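Local coordinates for protein quinoline 2-oxidoreductase large subunit (Pseudomonas putida, PDB 1T3Q) that forms the large subunit of a molybdenum hydroxylase, carrying the molybdenum and pterin cytosine dinucleotide cofactor, and probably takes part in oxidising quinoline at carbon 2, at residues V45-S50 and G113-V118; C76-A81 and L104-T109; K569-H574 and T615-F620. One frame throughout, in Å; residues are numbered along the deposited sequence.

Contact 1 of 3, residues V45-S50 and G113-V118; sequences VASLRS and GEIVAV
Leu48 pairs with Val116 and Ala117 at once, which makes a classic beta bulge where the antiparallel strands 43-49 and 115-121 run side by side. Leu48 N gives an almost straight bond (177°) to Ala117 O at 2.9 Å, and Leu48 O receives Val116 N at 2.9 Å, with a weak second bond from Ala117 N. Packing is tight here. With Leu48 CG anti to the backbone N (chi1 171°), CG comes within 3.7 Å of Val116 CG2, while Leu48 CB faces Ala117 CB. Toward Val45 no N-H...O bond is made between the segments; two CA-H...O contacts (Val118 CA to Ala46 O, Ser47 CA to Ala117 O) and looser touches remain, with Val45 CG2 reaching Val118 CB at 3.9 Å and Ser47 OG lying 3.8 Å from Val118 CG1.

Beyond the bulge, Arg49 extends its chain along the carbonyl of Gly113. NH1 approaches Gly113 O almost head-on (C=O...N 161°) at 2.8 Å, close to the guanidinium plane, and Ile115 CG1 lies over one face of the group. NH2 forms a salt bridge with Glu287. A methionine here would probably leave Gly113 O without this donor and Glu287 without its mate. Past the strand ends, Ser50 N bonds Glu114 O at 2.8 Å, and Ser50 O accepts from Gly113 N.

The extra residue shifts the register by one, so the side chains of Arg49 and Ile115 diverge. The backbone bonds therefore hold the two segments together on both sides of the bulge, while the arginine joins the loop at Gly113 to an acidic group elsewhere in the fold.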
ATOM      1  N   VAL B  45       0.595 -17.240 -11.273  1.00 18.08           N
ATOM      2  CA  VAL B  45       1.506 -18.063 -12.057  1.00 19.84           C
ATOM      3  C   VAL B  45       1.575 -19.489 -11.518  1.00 20.72           C
ATOM      4  O   VAL B  45       1.483 -19.717 -10.308  1.00 20.15           O
ATOM      5  CB  VAL B  45       2.936 -17.453 -12.085  1.00 23.42           C
ATOM      6  CG1 VAL B  45       3.556 -17.490 -10.702  1.00 24.00           C
ATOM      7  CG2 VAL B  45       3.813 -18.212 -13.082  1.00 23.66           C
ATOM      8  N   ALA B  46       1.698 -20.446 -12.436  1.00 17.06           N
ATOM      9  CA  ALA B  46       1.835 -21.861 -12.098  1.00 17.52           C
ATOM     10  C   ALA B  46       3.002 -22.342 -12.944  1.00 18.38           C
ATOM     11  O   ALA B  46       3.280 -21.762 -13.996  1.00 18.32           O
ATOM     12  CB  ALA B  46       0.583 -22.633 -12.452  1.00 17.59           C
ATOM     13  N   SER B  47       3.675 -23.396 -12.504  1.00 18.82           N
ATOM     14  CA  SER B  47       4.828 -23.893 -13.241  1.00 20.82           C
ATOM     15  C   SER B  47       4.766 -25.355 -13.659  1.00 21.56           C
ATOM     16  O   SER B  47       4.180 -26.196 -12.971  1.00 21.57           O
ATOM     17  CB  SER B  47       6.099 -23.693 -12.405  1.00 22.04           C
ATOM     18  OG  SER B  47       6.288 -22.328 -12.071  1.00 25.73           O
ATOM     19  N   LEU B  48       5.362 -25.643 -14.810  1.00 19.37           N
ATOM     20  CA  LEU B  48       5.470 -27.009 -15.298  1.00 20.22           C
ATOM     21  C   LEU B  48       6.950 -27.288 -15.066  1.00 19.36           C
ATOM     22  O   LEU B  48       7.805 -26.496 -15.472  1.00 20.07           O
ATOM     23  CB  LEU B  48       5.154 -27.110 -16.792  1.00 18.84           C
ATOM     24  CG  LEU B  48       5.455 -28.489 -17.394  1.00 20.48           C
ATOM     25  CD1 LEU B  48       4.640 -29.563 -16.673  1.00 20.53           C
ATOM     26  CD2 LEU B  48       5.133 -28.487 -18.887  1.00 19.70           C
ATOM     27  N   ARG B  49       7.252 -28.400 -14.409  1.00 20.17           N
ATOM     28  CA  ARG B  49       8.631 -28.740 -14.098  1.00 20.20           C
ATOM     29  C   ARG B  49       9.129 -29.994 -14.795  1.00 20.21           C
ATOM     30  O   ARG B  49       8.345 -30.809 -15.284  1.00 19.29           O
ATOM     31  CB  ARG B  49       8.778 -28.904 -12.588  1.00 20.70           C
ATOM     32  CG  ARG B  49       8.380 -27.656 -11.829  1.00 21.67           C
ATOM     33  CD  ARG B  49       8.209 -27.900 -10.344  1.00 22.66           C
ATOM     34  NE  ARG B  49       7.768 -26.666  -9.697  1.00 21.77           N
ATOM     35  CZ  ARG B  49       8.583 -25.703  -9.284  1.00 22.47           C
ATOM     36  NH1 ARG B  49       9.895 -25.828  -9.433  1.00 19.84           N
ATOM     37  NH2 ARG B  49       8.080 -24.600  -8.744  1.00 22.88           N
ATOM     38  N   SER B  50      10.448 -30.132 -14.826  1.00 19.37           N
ATOM     39  CA  SER B  50      11.097 -31.275 -15.438  1.00 20.20           C
ATOM     40  C   SER B  50      10.854 -32.538 -14.623  1.00 20.99           C
ATOM     41  O   SER B  50      10.961 -32.534 -13.392  1.00 20.25           O
ATOM     42  CB  SER B  50      12.605 -31.022 -15.550  1.00 20.66           C
ATOM     43  OG  SER B  50      13.298 -32.209 -15.887  1.00 21.61           O
ATOM     44  N   GLY B 113      12.383 -31.070 -11.211  1.00 18.92           N
ATOM     45  CA  GLY B 113      11.807 -29.925 -10.532  1.00 18.55           C
ATOM     46  C   GLY B 113      12.160 -28.596 -11.169  1.00 19.52           C
ATOM     47  O   GLY B 113      11.547 -27.578 -10.845  1.00 19.58           O
ATOM     48  N   GLU B 114      13.145 -28.582 -12.069  1.00 18.17           N
ATOM     49  CA  GLU B 114      13.518 -27.329 -12.718  1.00 18.39           C
ATOM     50  C   GLU B 114      12.332 -26.867 -13.552  1.00 17.85           C
ATOM     51  O   GLU B 114      11.640 -27.679 -14.152  1.00 19.85           O
ATOM     52  CB  GLU B 114      14.745 -27.521 -13.618  1.00 19.55           C
ATOM     53  CG  GLU B 114      15.337 -26.218 -14.128  1.00 18.68           C
ATOM     54  CD  GLU B 114      16.682 -26.415 -14.815  1.00 19.93           C
ATOM     55  OE1 GLU B 114      17.494 -25.461 -14.813  1.00 22.68           O
ATOM     56  OE2 GLU B 114      16.926 -27.519 -15.357  1.00 20.44           O
ATOM     57  N   ILE B 115      12.090 -25.563 -13.588  1.00 18.92           N
ATOM     58  CA  ILE B 115      10.965 -25.031 -14.343  1.00 20.06           C
ATOM     59  C   ILE B 115      11.243 -25.077 -15.846  1.00 21.03           C
ATOM     60  O   ILE B 115      12.316 -24.683 -16.292  1.00 20.13           O
ATOM     61  CB  ILE B 115      10.667 -23.578 -13.927  1.00 20.54           C
ATOM     62  CG1 ILE B 115      10.540 -23.488 -12.400  1.00 21.32           C
ATOM     63  CG2 ILE B 115       9.382 -23.105 -14.583  1.00 19.48           C
ATOM     64  CD1 ILE B 115      10.457 -22.064 -11.878  1.00 22.48           C
ATOM     65  N   VAL B 116      10.279 -25.562 -16.622  1.00 21.29           N
ATOM     66  CA  VAL B 116      10.441 -25.634 -18.071  1.00 22.63           C
ATOM     67  C   VAL B 116       9.427 -24.732 -18.764  1.00 22.56           C
ATOM     68  O   VAL B 116       9.571 -24.397 -19.941  1.00 23.12           O
ATOM     69  CB  VAL B 116      10.286 -27.083 -18.591  1.00 24.01           C
ATOM     70  CG1 VAL B 116      11.288 -27.988 -17.894  1.00 23.10           C
ATOM     71  CG2 VAL B 116       8.871 -27.578 -18.371  1.00 24.79           C
ATOM     72  N   ALA B 117       8.396 -24.337 -18.024  1.00 18.92           N
ATOM     73  CA  ALA B 117       7.368 -23.457 -18.557  1.00 18.45           C
ATOM     74  C   ALA B 117       6.552 -22.843 -17.432  1.00 19.23           C
ATOM     75  O   ALA B 117       6.373 -23.455 -16.381  1.00 18.27           O
ATOM     76  CB  ALA B 117       6.444 -24.232 -19.501  1.00 19.41           C
ATOM     77  N   VAL B 118       6.074 -21.622 -17.652  1.00 19.09           N
ATOM     78  CA  VAL B 118       5.245 -20.944 -16.666  1.00 19.44           C
ATOM     79  C   VAL B 118       3.957 -20.464 -17.320  1.00 20.74           C
ATOM     80  O   VAL B 118       3.934 -20.086 -18.497  1.00 22.23           O
ATOM     81  CB  VAL B 118       5.959 -19.733 -16.019  1.00 18.89           C
ATOM     82  CG1 VAL B 118       7.091 -20.220 -15.130  1.00 17.62           C
ATOM     83  CG2 VAL B 118       6.484 -18.788 -17.093  1.00 19.58           C
TER

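Contact 2 of 3, residues C76-A81 and L104-T109; sequences CGADVA and LANGVT
The first turn of helix 77-81, in the a/b hammerhead domain, rests through Gly77 on the loop formed by Leu104, Ala105 and Asn106. Cys76 occupies the N-cap position, and its N-H is held by the helix's own Asp79, whose OD2 accepts with the lone pair pointing away from the other carboxylate oxygen.

The backbones come close enough that a side chain at Gly77 would run into Ala105 O and Asn106 CA. Gly77 CA instead makes a CA-H...O contact with Ala105 O at 3.3 Å. Leu104 approaches from the buried side. Its chi1 of -104° is far from a staggered value, and this carries CD2 to 3.5 Å from Cys76 C; the same methyl meets Val80 CG2 at 3.9 Å, the two side chains crossing at about a right angle. Leu267 of helix 263-275 touches both Val80 and Leu104.

Asn106 covers the outer side. With CG anti to the backbone N (chi1 -169°), its amide lies flat over the Gly77-Ala78 peptide, the planes about 12° apart and CG 3.6 Å from Gly77 C. ND2 is turned to the side of Ala78 N, whereas OD1 touches Ala81 CB at 3.7 Å. A sulfate ion, probably from the crystallisation liquor, lies about 4 Å from this side chain.

Two waters complete the joint. One accepts from Gly77 N at 2.8 Å and donates to Ala105 O; the other donates both to Gly77 O and to Leu104 O, at 2.8 Å from the latter. Gly77 O, already accepting from Ala81 N within the helix, thus gains a second donor; the polar link between helix and loop is carried by water, leaving the direct touch to van der Waals contact and one CA-H...O contact.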
ATOM      1  N   CYS B  76       8.115 -20.323 -22.276  1.00 21.86           N
ATOM      2  CA  CYS B  76       9.007 -21.469 -22.204  1.00 22.71           C
ATOM      3  C   CYS B  76      10.399 -20.858 -22.021  1.00 20.61           C
ATOM      4  O   CYS B  76      10.534 -19.637 -21.951  1.00 19.28           O
ATOM      5  CB  CYS B  76       8.931 -22.318 -23.478  1.00 26.24           C
ATOM      6  SG  CYS B  76       9.471 -21.495 -24.985  1.00 35.50           S
ATOM      7  N   GLY B  77      11.426 -21.694 -21.939  1.00 21.44           N
ATOM      8  CA  GLY B  77      12.774 -21.188 -21.736  1.00 23.37           C
ATOM      9  C   GLY B  77      13.266 -20.159 -22.738  1.00 24.23           C
ATOM     10  O   GLY B  77      13.991 -19.235 -22.371  1.00 22.47           O
ATOM     11  N   ALA B  78      12.872 -20.315 -23.998  1.00 24.65           N
ATOM     12  CA  ALA B  78      13.292 -19.400 -25.054  1.00 25.47           C
ATOM     13  C   ALA B  78      12.709 -18.004 -24.885  1.00 26.01           C
ATOM     14  O   ALA B  78      13.363 -17.008 -25.196  1.00 26.95           O
ATOM     15  CB  ALA B  78      12.906 -19.967 -26.417  1.00 26.36           C
ATOM     16  N   ASP B  79      11.472 -17.931 -24.408  1.00 25.06           N
ATOM     17  CA  ASP B  79      10.822 -16.648 -24.186  1.00 24.12           C
ATOM     18  C   ASP B  79      11.569 -15.872 -23.107  1.00 23.78           C
ATOM     19  O   ASP B  79      11.840 -14.677 -23.246  1.00 24.46           O
ATOM     20  CB  ASP B  79       9.376 -16.854 -23.728  1.00 24.31           C
ATOM     21  CG  ASP B  79       8.520 -17.502 -24.787  1.00 26.85           C
ATOM     22  OD1 ASP B  79       8.467 -16.967 -25.912  1.00 28.84           O
ATOM     23  OD2 ASP B  79       7.893 -18.542 -24.496  1.00 27.38           O
ATOM     24  N   VAL B  80      11.898 -16.562 -22.024  1.00 22.62           N
ATOM     25  CA  VAL B  80      12.597 -15.937 -20.910  1.00 23.47           C
ATOM     26  C   VAL B  80      14.032 -15.565 -21.268  1.00 23.05           C
ATOM     27  O   VAL B  80      14.509 -14.488 -20.914  1.00 22.48           O
ATOM     28  CB  VAL B  80      12.598 -16.869 -19.681  1.00 22.44           C
ATOM     29  CG1 VAL B  80      13.257 -16.185 -18.505  1.00 20.74           C
ATOM     30  CG2 VAL B  80      11.169 -17.259 -19.335  1.00 21.79           C
ATOM     31  N   ALA B  81      14.714 -16.452 -21.982  1.00 24.31           N
ATOM     32  CA  ALA B  81      16.100 -16.214 -22.375  1.00 25.69           C
ATOM     33  C   ALA B  81      16.283 -14.870 -23.072  1.00 26.74           C
ATOM     34  O   ALA B  81      17.361 -14.280 -23.017  1.00 28.72           O
ATOM     35  CB  ALA B  81      16.588 -17.342 -23.274  1.00 25.49           C
ATOM     36  N   LEU B 104      14.324 -20.434 -16.608  1.00 22.76           N
ATOM     37  CA  LEU B 104      13.577 -21.578 -17.116  1.00 22.63           C
ATOM     38  C   LEU B 104      14.543 -22.403 -17.945  1.00 22.63           C
ATOM     39  O   LEU B 104      15.349 -21.846 -18.688  1.00 21.76           O
ATOM     40  CB  LEU B 104      12.420 -21.134 -18.011  1.00 23.24           C
ATOM     41  CG  LEU B 104      11.008 -21.197 -17.433  1.00 23.11           C
ATOM     42  CD1 LEU B 104      10.893 -20.231 -16.269  1.00 22.77           C
ATOM     43  CD2 LEU B 104      10.005 -20.846 -18.522  1.00 23.27           C
ATOM     44  N   ALA B 105      14.475 -23.723 -17.817  1.00 21.59           N
ATOM     45  CA  ALA B 105      15.354 -24.579 -18.603  1.00 22.97           C
ATOM     46  C   ALA B 105      15.109 -24.223 -20.067  1.00 23.86           C
ATOM     47  O   ALA B 105      13.973 -23.951 -20.460  1.00 22.98           O
ATOM     48  CB  ALA B 105      15.025 -26.044 -18.356  1.00 21.77           C
ATOM     49  N   ASN B 106      16.170 -24.204 -20.867  1.00 24.31           N
ATOM     50  CA  ASN B 106      16.029 -23.881 -22.283  1.00 27.71           C
ATOM     51  C   ASN B 106      16.834 -24.878 -23.097  1.00 29.48           C
ATOM     52  O   ASN B 106      18.052 -24.754 -23.208  1.00 31.23           O
ATOM     53  CB  ASN B 106      16.532 -22.461 -22.566  1.00 29.88           C
ATOM     54  CG  ASN B 106      16.164 -21.977 -23.963  1.00 32.03           C
ATOM     55  OD1 ASN B 106      16.547 -20.883 -24.376  1.00 35.41           O
ATOM     56  ND2 ASN B 106      15.409 -22.791 -24.693  1.00 31.19           N
ATOM     57  N   GLY B 107      16.155 -25.874 -23.654  1.00 29.35           N
ATOM     58  CA  GLY B 107      16.851 -26.870 -24.448  1.00 28.92           C
ATOM     59  C   GLY B 107      17.311 -28.068 -23.640  1.00 28.53           C
ATOM     60  O   GLY B 107      17.458 -29.165 -24.175  1.00 27.90           O
ATOM     61  N   VAL B 108      17.540 -27.866 -22.345  1.00 27.07           N
ATOM     62  CA  VAL B 108      17.982 -28.953 -21.479  1.00 26.12           C
ATOM     63  C   VAL B 108      17.586 -28.670 -20.031  1.00 24.35           C
ATOM     64  O   VAL B 108      17.571 -27.516 -19.605  1.00 24.18           O
ATOM     65  CB  VAL B 108      19.521 -29.126 -21.553  1.00 26.60           C
ATOM     66  CG1 VAL B 108      20.210 -27.846 -21.121  1.00 29.96           C
ATOM     67  CG2 VAL B 108      19.967 -30.289 -20.686  1.00 27.24           C
ATOM     68  N   THR B 109      17.241 -29.718 -19.290  1.00 23.02           N
ATOM     69  CA  THR B 109      16.886 -29.563 -17.881  1.00 23.90           C
ATOM     70  C   THR B 109      17.982 -30.265 -17.092  1.00 21.77           C
ATOM     71  O   THR B 109      18.512 -31.283 -17.537  1.00 23.31           O
ATOM     72  CB  THR B 109      15.501 -30.183 -17.550  1.00 25.14           C
ATOM     73  OG1 THR B 109      15.512 -31.595 -17.801  1.00 27.18           O
ATOM     74  CG2 THR B 109      14.425 -29.535 -18.405  1.00 28.14           C
TER
HETATM   75  O   HOH W   1      11.589 -24.464 -21.571  1.00 20.44           O
HETATM   76  O   HOH W   2      15.569 -19.380 -19.962  1.00 20.69           O

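Contact 3 of 3, residues K569-H574 and T615-F620; sequences KQLAGH and THPPGF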
ATOM      1  N   LYS B 569      23.169  16.554  22.109  1.00 20.69           N
ATOM      2  CA  LYS B 569      24.100  16.887  23.191  1.00 22.29           C
ATOM      3  C   LYS B 569      24.691  18.284  22.986  1.00 23.48           C
ATOM      4  O   LYS B 569      24.871  19.039  23.942  1.00 23.22           O
ATOM      5  CB  LYS B 569      25.220  15.844  23.265  1.00 21.30           C
ATOM      6  CG  LYS B 569      24.750  14.477  23.767  1.00 20.90           C
ATOM      7  CD  LYS B 569      25.732  13.360  23.422  1.00 21.70           C
ATOM      8  CE  LYS B 569      27.085  13.548  24.096  1.00 23.85           C
ATOM      9  NZ  LYS B 569      28.041  12.449  23.754  1.00 23.81           N
ATOM     10  N   GLN B 570      24.985  18.626  21.734  1.00 22.99           N
ATOM     11  CA  GLN B 570      25.541  19.933  21.405  1.00 22.03           C
ATOM     12  C   GLN B 570      24.565  21.051  21.732  1.00 21.70           C
ATOM     13  O   GLN B 570      24.950  22.093  22.260  1.00 21.51           O
ATOM     14  CB  GLN B 570      25.897  20.000  19.920  1.00 22.73           C
ATOM     15  CG  GLN B 570      26.941  18.993  19.505  1.00 23.23           C
ATOM     16  CD  GLN B 570      27.185  18.988  18.013  1.00 25.64           C
ATOM     17  OE1 GLN B 570      27.924  18.152  17.503  1.00 28.04           O
ATOM     18  NE2 GLN B 570      26.564  19.920  17.306  1.00 24.68           N
ATOM     19  N   LEU B 571      23.297  20.845  21.401  1.00 21.00           N
ATOM     20  CA  LEU B 571      22.285  21.850  21.668  1.00 20.01           C
ATOM     21  C   LEU B 571      22.048  21.955  23.170  1.00 20.36           C
ATOM     22  O   LEU B 571      21.915  23.051  23.716  1.00 20.34           O
ATOM     23  CB  LEU B 571      20.974  21.487  20.963  1.00 18.80           C
ATOM     24  CG  LEU B 571      19.810  22.450  21.194  1.00 18.70           C
ATOM     25  CD1 LEU B 571      20.225  23.849  20.763  1.00 21.30           C
ATOM     26  CD2 LEU B 571      18.585  21.993  20.404  1.00 19.26           C
ATOM     27  N   ALA B 572      21.991  20.809  23.836  1.00 21.34           N
ATOM     28  CA  ALA B 572      21.764  20.782  25.274  1.00 21.92           C
ATOM     29  C   ALA B 572      22.927  21.438  26.016  1.00 22.99           C
ATOM     30  O   ALA B 572      22.721  22.195  26.966  1.00 23.07           O
ATOM     31  CB  ALA B 572      21.588  19.347  25.741  1.00 22.26           C
ATOM     32  N   GLY B 573      24.146  21.142  25.579  1.00 24.03           N
ATOM     33  CA  GLY B 573      25.316  21.719  26.219  1.00 25.37           C
ATOM     34  C   GLY B 573      25.326  23.228  26.069  1.00 26.93           C
ATOM     35  O   GLY B 573      25.763  23.955  26.965  1.00 27.21           O
ATOM     36  N   HIS B 574      24.836  23.701  24.928  1.00 27.35           N
ATOM     37  CA  HIS B 574      24.778  25.128  24.648  1.00 27.87           C
ATOM     38  C   HIS B 574      23.816  25.818  25.611  1.00 29.86           C
ATOM     39  O   HIS B 574      24.122  26.878  26.161  1.00 30.67           O
ATOM     40  CB  HIS B 574      24.321  25.354  23.205  1.00 27.18           C
ATOM     41  CG  HIS B 574      24.237  26.795  22.813  1.00 26.95           C
ATOM     42  ND1 HIS B 574      25.345  27.613  22.741  1.00 26.12           N
ATOM     43  CD2 HIS B 574      23.179  27.563  22.461  1.00 26.21           C
ATOM     44  CE1 HIS B 574      24.973  28.822  22.361  1.00 25.51           C
ATOM     45  NE2 HIS B 574      23.663  28.818  22.184  1.00 28.43           N
ATOM     46  N   THR B 615      17.970  29.118  19.808  1.00 28.19           N
ATOM     47  CA  THR B 615      18.682  28.331  20.813  1.00 27.32           C
ATOM     48  C   THR B 615      19.861  27.528  20.259  1.00 27.32           C
ATOM     49  O   THR B 615      20.620  26.933  21.022  1.00 27.53           O
ATOM     50  CB  THR B 615      17.731  27.331  21.521  1.00 26.94           C
ATOM     51  OG1 THR B 615      17.340  26.308  20.600  1.00 25.34           O
ATOM     52  CG2 THR B 615      16.482  28.039  22.029  1.00 26.17           C
ATOM     53  N   HIS B 616      20.015  27.515  18.939  1.00 25.47           N
ATOM     54  CA  HIS B 616      21.087  26.757  18.300  1.00 24.62           C
ATOM     55  C   HIS B 616      22.468  27.386  18.447  1.00 25.13           C
ATOM     56  O   HIS B 616      22.627  28.592  18.283  1.00 26.13           O
ATOM     57  CB  HIS B 616      20.804  26.595  16.802  1.00 23.10           C
ATOM     58  CG  HIS B 616      19.532  25.868  16.495  1.00 22.76           C
ATOM     59  ND1 HIS B 616      18.640  25.471  17.469  1.00 24.45           N
ATOM     60  CD2 HIS B 616      19.000  25.471  15.315  1.00 20.42           C
ATOM     61  CE1 HIS B 616      17.614  24.861  16.901  1.00 21.09           C
ATOM     62  NE2 HIS B 616      17.809  24.848  15.595  1.00 21.97           N
ATOM     63  N   PRO B 617      23.488  26.570  18.757  1.00 25.75           N
ATOM     64  CA  PRO B 617      24.849  27.096  18.901  1.00 25.84           C
ATOM     65  C   PRO B 617      25.426  27.363  17.505  1.00 27.54           C
ATOM     66  O   PRO B 617      24.934  26.826  16.509  1.00 25.66           O
ATOM     67  CB  PRO B 617      25.576  25.970  19.630  1.00 25.90           C
ATOM     68  CG  PRO B 617      24.887  24.743  19.105  1.00 26.37           C
ATOM     69  CD  PRO B 617      23.430  25.152  19.158  1.00 24.43           C
ATOM     70  N   PRO B 618      26.471  28.199  17.407  1.00 28.00           N
ATOM     71  CA  PRO B 618      27.039  28.472  16.080  1.00 27.82           C
ATOM     72  C   PRO B 618      27.570  27.226  15.366  1.00 25.31           C
ATOM     73  O   PRO B 618      28.120  26.324  15.999  1.00 24.33           O
ATOM     74  CB  PRO B 618      28.136  29.500  16.379  1.00 28.85           C
ATOM     75  CG  PRO B 618      28.536  29.171  17.793  1.00 30.83           C
ATOM     76  CD  PRO B 618      27.209  28.919  18.460  1.00 29.35           C
ATOM     77  N   GLY B 619      27.386  27.191  14.047  1.00 24.50           N
ATOM     78  CA  GLY B 619      27.841  26.072  13.237  1.00 23.05           C
ATOM     79  C   GLY B 619      27.021  24.802  13.396  1.00 22.43           C
ATOM     80  O   GLY B 619      27.349  23.762  12.829  1.00 23.13           O
ATOM     81  N   PHE B 620      25.952  24.889  14.178  1.00 20.64           N
ATOM     82  CA  PHE B 620      25.073  23.754  14.447  1.00 21.52           C
ATOM     83  C   PHE B 620      24.394  23.203  13.196  1.00 21.45           C
ATOM     84  O   PHE B 620      24.046  23.957  12.286  1.00 21.08           O
ATOM     85  CB  PHE B 620      23.991  24.186  15.440  1.00 20.94           C
ATOM     86  CG  PHE B 620      23.096  23.069  15.915  1.00 21.54           C
ATOM     87  CD1 PHE B 620      21.711  23.185  15.814  1.00 20.50           C
ATOM     88  CD2 PHE B 620      23.629  21.937  16.523  1.00 20.47           C
ATOM     89  CE1 PHE B 620      20.872  22.198  16.317  1.00 18.19           C
ATOM     90  CE2 PHE B 620      22.796  20.941  17.029  1.00 21.75           C
ATOM     91  CZ  PHE B 620      21.412  21.076  16.927  1.00 17.90           C
TER
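His574 leans over Pro617, and its side chain can be followed outward from the helix. CB starts 3.8 Å from Pro617 CB. CG, anti to the backbone N (chi1 -180°), carries the ring across the proline, so that CG and ND1 both lie close to that same carbon. Pro617 CB sits over the ring face, 3.7 Å from the centroid and 22° off the normal, a CH-pi contact displaced toward the rim. At the ring's edge, near its plane, CD2 meets Thr615 O at 3.0 Å, while CE1 and NE2 at the tip pass within 3.9 Å of Pro617 CA.

Thr615 O is also approached by Leu571 CD1, at 3.1 Å. This carbonyl is buried and has no polar partner in the model; its nearest neighbours on the helix are two carbons, His574 CD2 and Leu571 CD1. Leu571 CD1 goes on to touch Pro617 CD, and Leu571 CB touches Phe620 CZ. One turn of helix earlier than His574, Gln570 brings NE2 to the edge of the Phe620 ring, 3.6 Å from CD2, with the amide and ring planes 68° apart; its OE1 is hydrogen-bonded to a glycerol, probably from the crystallisation liquor.

A type II beta turn from Pro617 to Phe620, closed by Phe620 N bonding to Pro617 O, bends the loop. Met1 of the second subunit, another copy of this protein, packs on His616 and Phe620. Leu571 also reaches Val605, Ala608 and Ala609, and thus lies where helix 549-576 meets both helix 602-611 and the loop 615-620, while Thr615 touches Ala608 and its OG1 bonds Ala612 O just past that helix; the chain then goes on to strand 625-629.

Contacts 1 and 2 belong to one unit of the hammerhead region: contact 2 is nested inside the loop closed by contact 1, and their centres are about 10 Å apart. They touch directly, through a probable hydrogen bond from Ala105 N to Ile115 O at 2.8 Å and another between Ser50 OG and Thr109 OG1, with Val116 packing on Thr109. Contact 3 lies in a later, cofactor-binding part of the chain, its centre about 62 Å from that of contact 1 and 63 Å from that of contact 2. None of the three segment pairs includes a residue of the molybdenum pocket, to which Gln224 and Glu743 belong.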